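Local coordinates for benzoylformate Decarboxylase (Polynucleobacter necessarius, PDB 4K9Q), which probably acts as a thiamine diphosphate- and magnesium-dependent decarboxylase that converts benzoylformate to benzaldehyde and carbon dioxide, at residues E102-E107 with S157-D162. Residues are numbered along the deposited sequence; the frame is centred on the assembly and turned at random.
Sequences EMLLNE and SLPLDD
Leu-104 and Pro-159 supply the apolar half of this contact: methyl CD1 of the leucine lies 4.3 Å from ring atom CG of the proline, a light touch between two buried side chains. Both also lean on Gln-98, the last residue of the neighbouring strand 93-98, which lies alongside strand 154-159 in the parallel sheet of the N-terminal TPP-binding domain.

The polar half runs through water. A single water donates to both carboxylates, 2.8 Å to Glu-102 OE2 and 2.6 Å to Asp-161 OD2, and so spans two oxygens, both probably negatively charged, that stand 4.7 Å apart. Asp-161 CG sits between its backbone N and carbonyl carbon (chi1 57°), which turns the carboxylate toward the loop, where OD1 accepts from Arg-101 N and OD2 takes the water. Pro-159 O receives Asp-162 N at 3.1 Å, closing the turn that carries Asp-161 beyond the strand.

Across the subunit boundary, Glu-102 packs on Trp-280 of the second subunit, and its OE1 forms a long, weak ion pair with Arg-131 of the third. With these partners, the water's two donated bonds probably offset the like charges; the two carboxylates meet through that water, while Arg-101 ties the loop directly to the turn through its backbone N and its salt bridge to Asp-162.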
# COMPACT_ATOMS: atom_id res chain seq x y z
N GLU A 102 -10.99 -22.33 3.00
CA GLU A 102 -10.43 -23.68 3.00
C GLU A 102 -9.17 -23.76 2.14
O GLU A 102 -8.33 -24.63 2.36
CB GLU A 102 -11.46 -24.71 2.50
CG GLU A 102 -12.75 -24.80 3.31
CD GLU A 102 -12.61 -25.59 4.61
OE1 GLU A 102 -11.57 -26.25 4.83
OE2 GLU A 102 -13.56 -25.54 5.42
N MET A 103 -9.03 -22.84 1.18
CA MET A 103 -7.89 -22.88 0.25
C MET A 103 -7.07 -21.58 0.19
O MET A 103 -5.98 -21.56 -0.38
CB MET A 103 -8.35 -23.24 -1.17
CG MET A 103 -8.94 -24.63 -1.32
SD MET A 103 -9.09 -25.18 -3.03
CE MET A 103 -10.54 -24.27 -3.60
N LEU A 104 -7.61 -20.51 0.78
CA LEU A 104 -7.05 -19.17 0.61
C LEU A 104 -5.54 -19.06 0.80
O LEU A 104 -4.87 -18.33 0.07
CB LEU A 104 -7.73 -18.19 1.57
CG LEU A 104 -8.77 -17.22 1.03
CD1 LEU A 104 -9.14 -16.25 2.15
CD2 LEU A 104 -8.24 -16.49 -0.23
N LEU A 105 -5.02 -19.73 1.82
CA LEU A 105 -3.60 -19.64 2.15
C LEU A 105 -2.70 -19.98 0.96
O LEU A 105 -1.63 -19.39 0.78
CB LEU A 105 -3.27 -20.54 3.34
CG LEU A 105 -1.80 -20.73 3.69
CD1 LEU A 105 -1.17 -19.43 4.20
CD2 LEU A 105 -1.67 -21.85 4.74
N ASN A 106 -3.12 -20.95 0.16
CA ASN A 106 -2.30 -21.39 -0.95
C ASN A 106 -2.69 -20.80 -2.31
O ASN A 106 -2.15 -21.20 -3.35
CB ASN A 106 -2.27 -22.92 -1.00
CG ASN A 106 -1.86 -23.52 0.34
OD1 ASN A 106 -2.70 -23.96 1.12
ND2 ASN A 106 -0.56 -23.50 0.62
N GLU A 107 -3.64 -19.87 -2.29
CA GLU A 107 -3.95 -19.02 -3.45
C GLU A 107 -4.26 -19.77 -4.75
O GLU A 107 -3.54 -19.65 -5.75
CB GLU A 107 -2.85 -17.97 -3.67
CG GLU A 107 -2.65 -17.06 -2.44
CD GLU A 107 -1.54 -16.02 -2.60
OE1 GLU A 107 -0.89 -15.98 -3.67
OE2 GLU A 107 -1.32 -15.25 -1.63
N SER A 157 -14.09 -7.77 0.81
CA SER A 157 -13.73 -9.03 0.18
C SER A 157 -14.29 -10.14 1.06
O SER A 157 -13.95 -10.24 2.24
CB SER A 157 -12.20 -9.13 0.10
OG SER A 157 -11.80 -10.40 -0.38
N LEU A 158 -15.13 -10.99 0.47
CA LEU A 158 -15.96 -11.92 1.24
C LEU A 158 -15.76 -13.38 0.82
O LEU A 158 -16.30 -13.82 -0.20
CB LEU A 158 -17.43 -11.49 1.12
CG LEU A 158 -17.67 -10.05 1.62
CD1 LEU A 158 -18.93 -9.46 1.10
CD2 LEU A 158 -17.63 -9.99 3.14
N PRO A 159 -14.97 -14.14 1.58
CA PRO A 159 -14.74 -15.55 1.25
C PRO A 159 -16.05 -16.35 1.10
O PRO A 159 -16.94 -16.22 1.94
CB PRO A 159 -13.93 -16.06 2.44
CG PRO A 159 -13.17 -14.84 2.89
CD PRO A 159 -14.12 -13.69 2.70
N LEU A 160 -16.14 -17.18 0.07
CA LEU A 160 -17.43 -17.76 -0.33
C LEU A 160 -18.02 -18.70 0.71
O LEU A 160 -19.23 -18.91 0.75
CB LEU A 160 -17.28 -18.49 -1.67
CG LEU A 160 -16.42 -19.75 -1.66
CD1 LEU A 160 -17.32 -20.97 -1.44
CD2 LEU A 160 -15.65 -19.88 -2.96
N ASP A 161 -17.15 -19.28 1.53
CA ASP A 161 -17.58 -20.26 2.52
C ASP A 161 -18.19 -19.64 3.78
O ASP A 161 -18.76 -20.36 4.60
CB ASP A 161 -16.43 -21.21 2.89
CG ASP A 161 -15.18 -20.49 3.41
OD1 ASP A 161 -14.82 -19.41 2.90
OD2 ASP A 161 -14.54 -21.04 4.34
N ASP A 162 -18.10 -18.32 3.93
CA ASP A 162 -18.59 -17.68 5.15
C ASP A 162 -20.12 -17.72 5.24
O ASP A 162 -20.68 -17.83 6.34
CB ASP A 162 -18.15 -16.21 5.23
CG ASP A 162 -16.67 -16.04 5.52
OD1 ASP A 162 -15.94 -17.03 5.74
OD2 ASP A 162 -16.23 -14.87 5.55
O HOH W 1 -14.99 -23.18 5.70